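Local coordinates for protein AlkD2 (Streptococcus mutans, PDB 6M9M) that is of unknown function but binds inosine-5'-monophosphate and belongs to the HEAT-like repeat family of DNA glycosylases, at residues Arg8-Phe13 with Tyr52-Tyr57; Arg26-Tyr31 with Phe62-Lys67; Val90-Phe95 with Arg123-Glu128. All coordinates share one frame; numbering follows the deposited sequence. Where two conformers were deposited one is given.

The three contacts lie along one HEAT-like helical array. Contacts 1 and 2 share helix 52-65, which meets helix 2-13 near its start and helix 21-32 near its end; their centres are about 15 Å apart. They touch through the Y57 hydroxyl and D30, with Y57 OH to D30 OD2 at 2.7 Å, and through a salt bridge from D12 to R26. Contact 3, at the centre of the chain, joins helix 85-102 to helix 120-129; V90 packs on M56 of contact 1 and A94 on G63 of contact 2. The bound inosinic acid lies about 8 Å from the side chain of E128 and about 10 Å from that of Q53, while contact 2 is remote from it.

Contact 1. Residues Arg8-Phe13 with Tyr52-Tyr57; sequences RLEKDF and YQVRMY
L9 and F13, one helical turn apart, face V54 and Y57 where helix 2-13 packs against the start of helix 52-65 in this HEAT-like repeat fold. The segment axes come within 8.9 Å at 113°. L9 lays its CD1 methyl over one face of the Y57 ring, 3.8 Å from the centroid and displaced toward the rim beside CE1, a CH-pi contact in which the two side chains cross at about a right angle. Y57 is swung there with CG opposite its own amide nitrogen (chi1 163°), and its hydroxyl reaches on to D30 of helix 21-32. V54 works with one branch: its CG2 methyl presses on the backbone of the opposite helix at E10 N, 3.6 Å away, and also touches L9 CB and, at right angles, the aliphatic CG of E10. The carboxylate of E10 continues past this contact to the hydroxyl of S49. F13 approaches Y57 differently, its CE2 corner lying 4.0 Å from Y57 CB with the ring turned obliquely. Where helix 2-13 ends, at F13, Q53 of the other helix bends at chi2 (93°), which turns its amide so that NE2 donates to the carbonyl of I16. Nearer its backbone Q53 packs against the C-terminal residue of helix 2-13, where Q53 CB lies 3.6 Å from F13 CB and Q53 CG 3.3 Å from F13 O.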
ATOM      1  N   ARG A   8      22.946 -13.643  -5.889  1.00 22.18           N
ATOM      2  CA  ARG A   8      22.729 -14.450  -4.693  1.00 24.79           C
ATOM      3  C   ARG A   8      21.289 -14.347  -4.201  1.00 21.02           C
ATOM      4  O   ARG A   8      20.696 -15.353  -3.797  1.00 20.63           O
ATOM      5  CB  ARG A   8      23.706 -14.053  -3.585  1.00 33.91           C
ATOM      6  CG  ARG A   8      25.139 -14.503  -3.822  1.00 43.47           C
ATOM      7  CD  ARG A   8      25.914 -14.601  -2.514  1.00 51.48           C
ATOM      8  NE  ARG A   8      27.251 -15.153  -2.714  1.00 58.24           N
ATOM      9  CZ  ARG A   8      28.093 -15.460  -1.730  1.00 64.43           C
ATOM     10  NH1 ARG A   8      27.739 -15.276  -0.465  1.00 66.34           N
ATOM     11  NH2 ARG A   8      29.289 -15.955  -2.014  1.00 66.33           N
ATOM     12  N   LEU A   9      20.711 -13.138  -4.210  1.00 18.33           N
ATOM     13  CA  LEU A   9      19.311 -12.980  -3.829  1.00 17.39           C
ATOM     14  C   LEU A   9      18.402 -13.811  -4.727  1.00 17.06           C
ATOM     15  O   LEU A   9      17.424 -14.402  -4.261  1.00 16.75           O
ATOM     16  CB  LEU A   9      18.926 -11.502  -3.895  1.00 17.79           C
ATOM     17  CG  LEU A   9      19.686 -10.575  -2.943  1.00 18.85           C
ATOM     18  CD1 LEU A   9      19.298  -9.120  -3.253  1.00 18.82           C
ATOM     19  CD2 LEU A   9      19.381 -10.896  -1.509  1.00 21.32           C
ATOM     20  N   GLU A  10      18.695 -13.850  -6.028  1.00 17.16           N
ATOM     21  CA  GLU A  10      17.883 -14.640  -6.942  1.00 17.71           C
ATOM     22  C   GLU A  10      17.941 -16.116  -6.576  1.00 18.47           C
ATOM     23  O   GLU A  10      16.910 -16.796  -6.543  1.00 19.08           O
ATOM     24  CB  GLU A  10      18.349 -14.391  -8.379  1.00 18.20           C
ATOM     25  CG  GLU A  10      18.006 -12.971  -8.860  1.00 19.25           C
ATOM     26  CD  GLU A  10      18.532 -12.630 -10.240  1.00 21.91           C
ATOM     27  OE1 GLU A  10      19.451 -13.314 -10.727  1.00 25.85           O
ATOM     28  OE2 GLU A  10      18.032 -11.662 -10.843  1.00 20.90           O
ATOM     29  N   LYS A  11      19.135 -16.623  -6.268  1.00 19.98           N
ATOM     30  CA  LYS A  11      19.250 -18.015  -5.848  1.00 22.10           C
ATOM     31  C   LYS A  11      18.509 -18.254  -4.541  1.00 21.82           C
ATOM     32  O   LYS A  11      17.810 -19.264  -4.386  1.00 22.71           O
ATOM     33  CB  LYS A  11      20.722 -18.381  -5.698  1.00 24.40           C
ATOM     34  CG  LYS A  11      20.957 -19.861  -5.492  1.00 27.46           C
ATOM     35  CD  LYS A  11      22.444 -20.184  -5.442  1.00 30.65           C
ATOM     36  CE  LYS A  11      22.991 -20.145  -4.022  1.00 33.14           C
ATOM     37  NZ  LYS A  11      22.600 -21.356  -3.244  1.00 33.87           N
ATOM     38  N   ASP A  12      18.643 -17.332  -3.588  1.00 21.07           N
ATOM     39  CA  ASP A  12      18.038 -17.525  -2.275  1.00 22.01           C
ATOM     40  C   ASP A  12      16.506 -17.490  -2.338  1.00 21.52           C
ATOM     41  O   ASP A  12      15.837 -18.211  -1.587  1.00 22.53           O
ATOM     42  CB  ASP A  12      18.534 -16.436  -1.317  1.00 24.33           C
ATOM     43  CG  ASP A  12      20.019 -16.545  -0.987  1.00 27.11           C
ATOM     44  OD1 ASP A  12      20.651 -17.592  -1.265  1.00 27.26           O
ATOM     45  OD2 ASP A  12      20.555 -15.564  -0.410  1.00 28.42           O
ATOM     46  N   PHE A  13      15.921 -16.651  -3.206  1.00 19.27           N
ATOM     47  CA  PHE A  13      14.499 -16.356  -3.119  1.00 19.21           C
ATOM     48  C   PHE A  13      13.626 -16.955  -4.220  1.00 18.16           C
ATOM     49  O   PHE A  13      12.395 -16.941  -4.080  1.00 17.90           O
ATOM     50  CB  PHE A  13      14.260 -14.835  -3.175  1.00 19.37           C
ATOM     51  CG  PHE A  13      14.811 -14.048  -2.006  1.00 19.39           C
ATOM     52  CD1 PHE A  13      15.063 -14.638  -0.783  1.00 20.56           C
ATOM     53  CD2 PHE A  13      15.046 -12.689  -2.142  1.00 19.04           C
ATOM     54  CE1 PHE A  13      15.554 -13.887   0.277  1.00 21.22           C
ATOM     55  CE2 PHE A  13      15.539 -11.935  -1.085  1.00 20.10           C
ATOM     56  CZ  PHE A  13      15.792 -12.539   0.125  1.00 21.66           C
ATOM     57  N   TYR A  52      10.603 -12.358  -9.358  1.00 12.54           N
ATOM     58  CA  TYR A  52       9.684 -11.421  -8.701  1.00 12.17           C
ATOM     59  C   TYR A  52       9.965 -11.312  -7.201  1.00 11.22           C
ATOM     60  O   TYR A  52       9.745 -10.257  -6.602  1.00 11.27           O
ATOM     61  CB  TYR A  52       8.223 -11.761  -8.992  1.00 13.26           C
ATOM     62  CG  TYR A  52       7.629 -12.902  -8.179  1.00 12.75           C
ATOM     63  CD1 TYR A  52       7.204 -12.705  -6.878  1.00 13.61           C
ATOM     64  CD2 TYR A  52       7.486 -14.178  -8.723  1.00 13.28           C
ATOM     65  CE1 TYR A  52       6.671 -13.740  -6.131  1.00 14.46           C
ATOM     66  CE2 TYR A  52       6.943 -15.206  -7.991  1.00 14.10           C
ATOM     67  CZ  TYR A  52       6.532 -14.993  -6.698  1.00 14.73           C
ATOM     68  OH  TYR A  52       5.994 -16.027  -5.968  1.00 17.21           O
ATOM     69  N   GLN A  53      10.477 -12.378  -6.580  1.00 11.54           N
ATOM     70  CA  GLN A  53      10.805 -12.317  -5.164  1.00 12.47           C
ATOM     71  C   GLN A  53      11.934 -11.330  -4.882  1.00 12.09           C
ATOM     72  O   GLN A  53      11.955 -10.705  -3.818  1.00 12.40           O
ATOM     73  CB  GLN A  53      11.162 -13.712  -4.646  1.00 13.96           C
ATOM     74  CG  GLN A  53      10.048 -14.757  -4.751  1.00 14.20           C
ATOM     75  CD  GLN A  53      10.104 -15.577  -6.027  1.00 13.99           C
ATOM     76  OE1 GLN A  53      10.605 -15.114  -7.050  1.00 14.59           O
ATOM     77  NE2 GLN A  53       9.567 -16.797  -5.976  1.00 15.80           N
ATOM     78  N   VAL A  54      12.877 -11.173  -5.816  1.00 11.89           N
ATOM     79  CA  VAL A  54      13.922 -10.161  -5.670  1.00 12.11           C
ATOM     80  C   VAL A  54      13.344  -8.762  -5.871  1.00 11.45           C
ATOM     81  O   VAL A  54      13.744  -7.813  -5.189  1.00 11.03           O
ATOM     82  CB  VAL A  54      15.101 -10.475  -6.608  1.00 13.14           C
ATOM     83  CG1 VAL A  54      16.146  -9.373  -6.574  1.00 13.88           C
ATOM     84  CG2 VAL A  54      15.742 -11.794  -6.210  1.00 13.79           C
ATOM     85  N   ARG A  55      12.357  -8.620  -6.764  1.00 10.78           N
ATOM     86  CA  ARG A  55      11.664  -7.341  -6.857  1.00  9.78           C
ATOM     87  C   ARG A  55      10.904  -7.022  -5.573  1.00  9.92           C
ATOM     88  O   ARG A  55      10.841  -5.859  -5.171  1.00  9.58           O
ATOM     89  CB  ARG A  55      10.738  -7.306  -8.071  1.00 10.00           C
ATOM     90  CG  ARG A  55      11.455  -7.527  -9.391  1.00 10.10           C
ATOM     91  CD  ARG A  55      10.711  -6.930 -10.553  1.00  9.83           C
ATOM     92  NE  ARG A  55       9.345  -7.425 -10.721  1.00 10.79           N
ATOM     93  CZ  ARG A  55       9.035  -8.568 -11.322  1.00 10.69           C
ATOM     94  NH1 ARG A  55       9.990  -9.370 -11.782  1.00 12.49           N
ATOM     95  NH2 ARG A  55       7.767  -8.919 -11.460  1.00 12.32           N
ATOM     96  N   MET A  56      10.333  -8.035  -4.911  1.00  9.88           N
ATOM     97  CA  MET A  56       9.716  -7.812  -3.603  1.00  9.74           C
ATOM     98  C   MET A  56      10.720  -7.235  -2.614  1.00  9.93           C
ATOM     99  O   MET A  56      10.444  -6.237  -1.943  1.00 10.14           O
ATOM    100  CB  MET A  56       9.129  -9.117  -3.067  1.00 10.10           C
ATOM    101  CG  MET A  56       7.887  -9.624  -3.789  1.00 10.86           C
ATOM    102  SD  MET A  56       7.396 -11.300  -3.328  1.00 12.15           S
ATOM    103  CE  MET A  56       7.242 -11.137  -1.560  1.00 13.33           C
ATOM    104  N   TYR A  57      11.890  -7.868  -2.511  1.00 10.19           N
ATOM    105  CA  TYR A  57      12.991  -7.353  -1.693  1.00 10.28           C
ATOM    106  C   TYR A  57      13.290  -5.894  -2.030  1.00 10.08           C
ATOM    107  O   TYR A  57      13.430  -5.047  -1.140  1.00 10.16           O
ATOM    108  CB  TYR A  57      14.206  -8.263  -1.915  1.00 11.47           C
ATOM    109  CG  TYR A  57      15.533  -7.694  -1.497  1.00 11.46           C
ATOM    110  CD1 TYR A  57      16.283  -6.950  -2.383  1.00 12.51           C
ATOM    111  CD2 TYR A  57      16.038  -7.892  -0.216  1.00 12.84           C
ATOM    112  CE1 TYR A  57      17.505  -6.427  -2.029  1.00 13.42           C
ATOM    113  CE2 TYR A  57      17.272  -7.370   0.151  1.00 13.47           C
ATOM    114  CZ  TYR A  57      17.993  -6.623  -0.762  1.00 13.40           C
ATOM    115  OH  TYR A  57      19.217  -6.082  -0.455  1.00 14.66           O
TER

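Contact 2. Residues Arg26-Tyr31 with Phe62-Lys67; sequences RALTDY and FGYLSK
Y31 and Y64 are brought together by different first torsions: in Y31 the ring carbon CG stands anti to the backbone N (chi1 174°), whereas in Y64 it stands anti to the carbonyl carbon (chi1 -56°). Each ring is thereby directed toward the other helix. Y64 CB sits almost squarely over the centre of the Y31 ring, 3.5 Å from the centroid, as a CH-pi contact. The two rings themselves meet obliquely, their centroids 5.5 Å apart and their planes at 39°. Y64 then runs on to helix 21-32, where Y64 CE2 lies 3.6 Å from L28 N, and Y64 CE2 also lies 3.8 Å from A27 CB. L28 crosses it at about a right angle, with CD1 over one face of the Y64 ring at 4.3 Å from the centroid. At the rim of the Y31 ring, and in its plane, lies L65 CD2, 3.8 Å from Y31 CE1; these two side chains run past each other in opposite directions. The hydroxyl end of Y31 lies near the Y64 carbonyl, Y31 OH 3.2 Å from Y64 O. K101 of helix 85-102 gathers this polar end, donating NZ to Y64 O and making a weak bond with Y31 OH. Farther along, S66 OG donates to G63 O at 2.7 Å, tying S66 back onto the helix. The whole is a largely buried helix-to-helix packing that joins helix 21-32 to the C-terminal part of helix 52-65 in the HEAT-like repeat array.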
ATOM      1  N   ARG A  26      15.500  -9.635   4.942  1.00 16.64           N
ATOM      2  CA  ARG A  26      16.763  -9.376   4.256  1.00 17.02           C
ATOM      3  C   ARG A  26      16.885  -7.903   3.882  1.00 16.30           C
ATOM      4  O   ARG A  26      17.945  -7.295   4.064  1.00 16.02           O
ATOM      5  CB  ARG A  26      16.862 -10.257   3.012  1.00 18.92           C
ATOM      6  CG  ARG A  26      18.259 -10.340   2.420  1.00 22.88           C
ATOM      7  CD  ARG A  26      19.190 -11.272   3.225  1.00 26.79           C
ATOM      8  NE  ARG A  26      20.367 -11.589   2.428  1.00 29.40           N
ATOM      9  CZ  ARG A  26      20.469 -12.627   1.605  1.00 30.23           C
ATOM     10  NH1 ARG A  26      19.475 -13.496   1.486  1.00 29.64           N
ATOM     11  NH2 ARG A  26      21.588 -12.805   0.918  1.00 32.11           N
ATOM     12  N   ALA A  27      15.810  -7.305   3.360  1.00 14.69           N
ATOM     13  CA  ALA A  27      15.838  -5.887   3.032  1.00 13.61           C
ATOM     14  C   ALA A  27      16.105  -5.033   4.269  1.00 14.74           C
ATOM     15  O   ALA A  27      16.902  -4.084   4.219  1.00 14.97           O
ATOM     16  CB  ALA A  27      14.518  -5.485   2.377  1.00 13.54           C
ATOM     17  N   LEU A  28      15.442  -5.334   5.388  1.00 14.79           N
ATOM     18  CA  LEU A  28      15.658  -4.549   6.599  1.00 16.03           C
ATOM     19  C   LEU A  28      17.115  -4.619   7.040  1.00 16.59           C
ATOM     20  O   LEU A  28      17.717  -3.597   7.380  1.00 17.65           O
ATOM     21  CB  LEU A  28      14.721  -5.014   7.705  1.00 18.99           C
ATOM     22  CG  LEU A  28      14.768  -4.153   8.976  1.00 21.80           C
ATOM     23  CD1 LEU A  28      14.554  -2.666   8.693  1.00 23.64           C
ATOM     24  CD2 LEU A  28      13.701  -4.668   9.922  1.00 22.56           C
ATOM     25  N   THR A  29      17.692  -5.825   7.063  1.00 17.35           N
ATOM     26  CA  THR A  29      19.093  -5.987   7.433  1.00 18.76           C
ATOM     27  C   THR A  29      20.004  -5.176   6.526  1.00 18.85           C
ATOM     28  O   THR A  29      20.903  -4.470   6.996  1.00 18.65           O
ATOM     29  CB  THR A  29      19.469  -7.468   7.365  1.00 20.64           C
ATOM     30  OG1 THR A  29      18.704  -8.190   8.335  1.00 22.74           O
ATOM     31  CG2 THR A  29      20.957  -7.670   7.641  1.00 22.16           C
ATOM     32  N   ASP A  30      19.788  -5.270   5.216  1.00 17.60           N
ATOM     33  CA  ASP A  30      20.679  -4.588   4.281  1.00 17.20           C
ATOM     34  C   ASP A  30      20.521  -3.074   4.365  1.00 17.42           C
ATOM     35  O   ASP A  30      21.507  -2.339   4.275  1.00 18.10           O
ATOM     36  CB  ASP A  30      20.428  -5.105   2.863  1.00 18.13           C
ATOM     37  CG  ASP A  30      20.854  -6.559   2.676  1.00 19.02           C
ATOM     38  OD1 ASP A  30      21.637  -7.077   3.507  1.00 20.13           O
ATOM     39  OD2 ASP A  30      20.412  -7.177   1.684  1.00 19.11           O
ATOM     40  N   TYR A  31      19.295  -2.594   4.566  1.00 16.51           N
ATOM     41  CA  TYR A  31      19.070  -1.169   4.757  1.00 16.22           C
ATOM     42  C   TYR A  31      19.805  -0.642   5.985  1.00 18.35           C
ATOM     43  O   TYR A  31      20.382   0.451   5.954  1.00 18.01           O
ATOM     44  CB  TYR A  31      17.562  -0.916   4.871  1.00 15.41           C
ATOM     45  CG  TYR A  31      17.232   0.507   5.219  1.00 15.39           C
ATOM     46  CD1 TYR A  31      17.336   1.510   4.270  1.00 15.32           C
ATOM     47  CD2 TYR A  31      16.834   0.852   6.506  1.00 16.41           C
ATOM     48  CE1 TYR A  31      17.048   2.816   4.583  1.00 15.88           C
ATOM     49  CE2 TYR A  31      16.554   2.172   6.830  1.00 17.21           C
ATOM     50  CZ  TYR A  31      16.645   3.149   5.861  1.00 17.16           C
ATOM     51  OH  TYR A  31      16.367   4.466   6.176  1.00 18.47           O
ATOM     52  N   PHE A  62      12.816   0.155  -1.181  1.00  9.77           N
ATOM     53  CA  PHE A  62      12.264   1.448  -1.556  1.00  8.97           C
ATOM     54  C   PHE A  62      11.463   2.041  -0.394  1.00  9.02           C
ATOM     55  O   PHE A  62      11.576   3.229  -0.092  1.00 10.42           O
ATOM     56  CB  PHE A  62      11.353   1.345  -2.788  1.00  9.64           C
ATOM     57  CG  PHE A  62      12.057   1.040  -4.099  1.00  9.58           C
ATOM     58  CD1 PHE A  62      13.335   1.526  -4.402  1.00  9.74           C
ATOM     59  CD2 PHE A  62      11.401   0.290  -5.068  1.00  9.72           C
ATOM     60  CE1 PHE A  62      13.927   1.245  -5.649  1.00 10.54           C
ATOM     61  CE2 PHE A  62      11.990   0.003  -6.279  1.00  9.74           C
ATOM     62  CZ  PHE A  62      13.252   0.471  -6.574  1.00 10.16           C
ATOM     63  N   GLY A  63      10.627   1.222   0.260  1.00  9.00           N
ATOM     64  CA  GLY A  63       9.900   1.701   1.420  1.00 10.05           C
ATOM     65  C   GLY A  63      10.799   2.287   2.489  1.00  9.53           C
ATOM     66  O   GLY A  63      10.535   3.367   3.033  1.00  9.98           O
ATOM     67  N   TYR A  64      11.884   1.578   2.821  0.97  9.87           N
ATOM     68  CA  TYR A  64      12.800   2.089   3.837  0.97 11.01           C
ATOM     69  C   TYR A  64      13.506   3.369   3.391  0.97 11.13           C
ATOM     70  O   TYR A  64      13.889   4.188   4.233  0.97 12.15           O
ATOM     71  CB  TYR A  64      13.832   1.020   4.218  0.97 12.05           C
ATOM     72  CG  TYR A  64      13.226  -0.283   4.687  0.97 13.67           C
ATOM     73  CD1 TYR A  64      12.131  -0.311   5.531  0.97 17.02           C
ATOM     74  CD2 TYR A  64      13.722  -1.491   4.230  0.97 15.07           C
ATOM     75  CE1 TYR A  64      11.547  -1.520   5.903  0.97 18.86           C
ATOM     76  CE2 TYR A  64      13.176  -2.689   4.612  0.97 17.17           C
ATOM     77  CZ  TYR A  64      12.093  -2.714   5.441  0.97 18.85           C
ATOM     78  OH  TYR A  64      11.561  -3.936   5.779  0.97 23.23           O
ATOM     79  N   LEU A  65      13.702   3.537   2.085  1.00 10.90           N
ATOM     80  CA  LEU A  65      14.431   4.648   1.486  1.00 10.86           C
ATOM     81  C   LEU A  65      13.534   5.808   1.070  1.00 10.24           C
ATOM     82  O   LEU A  65      14.037   6.805   0.523  1.00 11.28           O
ATOM     83  CB  LEU A  65      15.137   4.148   0.229  1.00 11.00           C
ATOM     84  CG  LEU A  65      16.281   3.159   0.399  1.00 11.89           C
ATOM     85  CD1 LEU A  65      16.528   2.507  -0.957  1.00 13.39           C
ATOM     86  CD2 LEU A  65      17.533   3.841   0.936  1.00 13.33           C
ATOM     87  N   SER A  66      12.235   5.717   1.340  1.00 10.29           N
ATOM     88  CA  SER A  66      11.243   6.573   0.708  1.00 10.64           C
ATOM     89  C   SER A  66      11.221   8.009   1.212  1.00 11.78           C
ATOM     90  O   SER A  66      10.454   8.801   0.648  1.00 11.58           O
ATOM     91  CB  SER A  66       9.858   5.936   0.833  1.00 10.79           C
ATOM     92  OG  SER A  66       9.507   5.725   2.176  1.00 12.00           O
ATOM     93  N   LYS A  67      12.041   8.392   2.189  1.00 11.44           N
ATOM     94  CA  LYS A  67      12.239   9.814   2.468  1.00 12.54           C
ATOM     95  C   LYS A  67      12.799  10.544   1.252  1.00 12.35           C
ATOM     96  O   LYS A  67      12.549  11.744   1.065  1.00 14.29           O
ATOM     97  CB  LYS A  67      13.171   9.988   3.672  1.00 15.31           C
ATOM     98  CG  LYS A  67      13.472  11.413   4.087  1.00 19.85           C
ATOM     99  CD  LYS A  67      14.453  11.389   5.241  1.00 23.42           C
ATOM    100  CE  LYS A  67      14.870  12.777   5.680  1.00 26.17           C
ATOM    101  NZ  LYS A  67      15.859  12.721   6.797  1.00 27.72           N
TER

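Contact 3. Residues Val90-Phe95 with Arg123-Glu128; sequences VLAKAF and RRAATE
In this HEAT-like repeat array, helix 85-102 packs against helix 120-129 at the middle of the chain, A92 facing A125. The segment axes approach to 8.0 Å and cross at -62°, and the CA atoms of A92 and A125 are only 4.1 Å apart. A92 CB rests on the opposing backbone, 3.6 Å from A125 O. A125 CB reaches back toward the first helix, touching A92 CA at 4.0 Å and L91 CG at 3.9 Å. One turn on from A92, a near-trans chi1 (-177°) swings the F95 ring obliquely alongside A126; F95 CE2 lies 3.8 Å from A126 CB and F95 CD2 the same distance from A126 CA. W114 of helix 108-115 meets this ring as well. On the other flank, E128 offers its CB to A92 while its carboxylate turns to the S164 hydroxyl and to a salt bridge with R131. Within helix 120-129, E128 CG lies over the centre of one face of the R124 guanidinium, which makes a salt bridge with E89 of helix 85-102. The small alanine side chains therefore let the backbones come together closely, and the contact rests on apolar packing, with the charged groups paired at its margin.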
ATOM      1  N   VAL A  90       3.583  -5.954  -1.792  1.00  9.59           N
ATOM      2  CA  VAL A  90       4.717  -5.307  -1.135  1.00  9.07           C
ATOM      3  C   VAL A  90       4.678  -3.799  -1.351  1.00  8.61           C
ATOM      4  O   VAL A  90       5.034  -3.038  -0.453  1.00  9.02           O
ATOM      5  CB  VAL A  90       6.052  -5.939  -1.562  1.00  9.83           C
ATOM      6  CG1 VAL A  90       7.215  -5.225  -0.887  1.00 10.93           C
ATOM      7  CG2 VAL A  90       6.059  -7.405  -1.159  1.00 11.06           C
ATOM      8  N   LEU A  91       4.239  -3.337  -2.539  1.00  8.58           N
ATOM      9  CA  LEU A  91       4.102  -1.890  -2.757  1.00  8.98           C
ATOM     10  C   LEU A  91       3.196  -1.249  -1.706  1.00  8.68           C
ATOM     11  O   LEU A  91       3.499  -0.162  -1.202  1.00  8.76           O
ATOM     12  CB  LEU A  91       3.595  -1.593  -4.173  1.00  8.74           C
ATOM     13  CG  LEU A  91       3.352  -0.122  -4.507  1.00  8.96           C
ATOM     14  CD1 LEU A  91       4.618   0.713  -4.377  1.00  9.52           C
ATOM     15  CD2 LEU A  91       2.750   0.016  -5.900  1.00 10.17           C
ATOM     16  N   ALA A  92       2.071  -1.893  -1.379  1.00  8.21           N
ATOM     17  CA  ALA A  92       1.187  -1.370  -0.345  1.00  8.29           C
ATOM     18  C   ALA A  92       1.918  -1.258   0.990  1.00  8.48           C
ATOM     19  O   ALA A  92       1.755  -0.267   1.716  1.00  8.94           O
ATOM     20  CB  ALA A  92      -0.048  -2.268  -0.232  1.00  8.96           C
ATOM     21  N   LYS A  93       2.705  -2.280   1.343  1.00  8.68           N
ATOM     22  CA  LYS A  93       3.464  -2.255   2.591  1.00  8.71           C
ATOM     23  C   LYS A  93       4.526  -1.168   2.572  1.00  9.11           C
ATOM     24  O   LYS A  93       4.768  -0.505   3.591  1.00 10.02           O
ATOM     25  CB  LYS A  93       4.124  -3.613   2.824  1.00  9.75           C
ATOM     26  CG  LYS A  93       3.125  -4.731   3.045  1.00 11.18           C
ATOM     27  CD  LYS A  93       3.752  -6.104   3.149  1.00 13.90           C
ATOM     28  CE  LYS A  93       2.698  -7.199   3.065  1.00 18.43           C
ATOM     29  NZ  LYS A  93       1.775  -7.154   4.229  1.00 21.59           N
ATOM     30  N   ALA A  94       5.192  -0.985   1.428  1.00  9.23           N
ATOM     31  CA  ALA A  94       6.211   0.054   1.330  1.00  9.15           C
ATOM     32  C   ALA A  94       5.598   1.443   1.422  1.00  9.09           C
ATOM     33  O   ALA A  94       6.214   2.359   1.978  1.00  9.53           O
ATOM     34  CB  ALA A  94       6.986  -0.105   0.029  1.00  9.87           C
ATOM     35  N   PHE A  95       4.389   1.629   0.892  1.00  8.45           N
ATOM     36  CA  PHE A  95       3.720   2.908   1.053  1.00  8.31           C
ATOM     37  C   PHE A  95       3.369   3.152   2.519  1.00  8.29           C
ATOM     38  O   PHE A  95       3.558   4.260   3.035  1.00  8.24           O
ATOM     39  CB  PHE A  95       2.468   2.984   0.165  1.00  9.09           C
ATOM     40  CG  PHE A  95       1.806   4.322   0.252  1.00  9.50           C
ATOM     41  CD1 PHE A  95       2.418   5.419  -0.311  1.00 10.74           C
ATOM     42  CD2 PHE A  95       0.649   4.508   0.982  1.00 10.16           C
ATOM     43  CE1 PHE A  95       1.891   6.684  -0.180  1.00 11.70           C
ATOM     44  CE2 PHE A  95       0.111   5.786   1.110  1.00 11.05           C
ATOM     45  CZ  PHE A  95       0.734   6.867   0.535  1.00 11.43           C
ATOM     46  N   ARG A 123      -3.572   3.764  -6.510  1.00  8.40           N
ATOM     47  CA  ARG A 123      -4.709   4.019  -5.633  1.00  8.63           C
ATOM     48  C   ARG A 123      -4.921   2.858  -4.671  1.00  9.15           C
ATOM     49  O   ARG A 123      -5.139   3.072  -3.471  1.00  9.50           O
ATOM     50  CB  ARG A 123      -5.968   4.244  -6.478  1.00  8.58           C
ATOM     51  CG  ARG A 123      -5.855   5.412  -7.450  1.00  9.21           C
ATOM     52  CD  ARG A 123      -7.182   5.880  -8.002  1.00 10.05           C
ATOM     53  NE  ARG A 123      -7.934   4.888  -8.759  1.00 10.30           N
ATOM     54  CZ  ARG A 123      -7.718   4.580 -10.031  1.00 10.65           C
ATOM     55  NH1 ARG A 123      -6.708   5.137 -10.698  1.00 10.76           N
ATOM     56  NH2 ARG A 123      -8.497   3.701 -10.622  1.00 11.28           N
ATOM     57  N   ARG A 124      -4.823   1.621  -5.174  1.00  8.47           N
ATOM     58  CA  ARG A 124      -5.033   0.454  -4.321  1.00  8.58           C
ATOM     59  C   ARG A 124      -3.911   0.309  -3.302  1.00  8.62           C
ATOM     60  O   ARG A 124      -4.156  -0.110  -2.171  1.00  9.39           O
ATOM     61  CB  ARG A 124      -5.164  -0.812  -5.178  1.00  9.01           C
ATOM     62  CG  ARG A 124      -5.678  -2.053  -4.439  1.00  9.66           C
ATOM     63  CD  ARG A 124      -4.545  -2.887  -3.856  1.00 10.28           C
ATOM     64  NE  ARG A 124      -5.051  -4.161  -3.358  1.00 11.48           N
ATOM     65  CZ  ARG A 124      -4.309  -5.089  -2.760  1.00 11.88           C
ATOM     66  NH1 ARG A 124      -3.019  -4.872  -2.570  1.00 11.55           N
ATOM     67  NH2 ARG A 124      -4.861  -6.218  -2.341  1.00 12.75           N
ATOM     68  N   ALA A 125      -2.669   0.655  -3.671  1.00  8.58           N
ATOM     69  CA  ALA A 125      -1.582   0.528  -2.705  1.00  9.08           C
ATOM     70  C   ALA A 125      -1.834   1.396  -1.482  1.00  9.16           C
ATOM     71  O   ALA A 125      -1.559   0.984  -0.342  1.00  9.75           O
ATOM     72  CB  ALA A 125      -0.246   0.878  -3.342  1.00 10.31           C
ATOM     73  N   ALA A 126      -2.370   2.599  -1.692  1.00  8.83           N
ATOM     74  CA  ALA A 126      -2.673   3.467  -0.557  1.00  9.45           C
ATOM     75  C   ALA A 126      -3.870   2.961   0.239  1.00  8.97           C
ATOM     76  O   ALA A 126      -3.829   2.926   1.477  1.00 10.02           O
ATOM     77  CB  ALA A 126      -2.916   4.892  -1.041  1.00 10.36           C
ATOM     78  N   THR A 127      -4.952   2.578  -0.443  1.00  8.61           N
ATOM     79  CA  THR A 127      -6.128   2.123   0.291  0.57  8.59           C
ATOM     80  C   THR A 127      -5.819   0.866   1.085  1.00  8.35           C
ATOM     81  O   THR A 127      -6.212   0.749   2.249  1.00 10.19           O
ATOM     82  CB  THR A 127      -7.337   1.900  -0.633  0.57  8.85           C
ATOM     83  OG1 THR A 127      -7.061   0.880  -1.602  0.57 10.01           O
ATOM     84  CG2 THR A 127      -7.744   3.203  -1.327  0.57  9.14           C
ATOM     85  N   GLU A 128      -5.137  -0.096   0.466  1.00  8.36           N
ATOM     86  CA  GLU A 128      -4.849  -1.370   1.110  1.00  9.14           C
ATOM     87  C   GLU A 128      -3.722  -1.259   2.120  1.00  9.06           C
ATOM     88  O   GLU A 128      -3.782  -1.862   3.197  1.00  9.92           O
ATOM     89  CB  GLU A 128      -4.485  -2.412   0.054  1.00  9.97           C
ATOM     90  CG  GLU A 128      -4.324  -3.827   0.587  1.00 11.44           C
ATOM     91  CD  GLU A 128      -5.631  -4.520   0.948  1.00 12.05           C
ATOM     92  OE1 GLU A 128      -6.725  -4.016   0.580  1.00 12.05           O
ATOM     93  OE2 GLU A 128      -5.545  -5.588   1.578  1.00 14.94           O
TER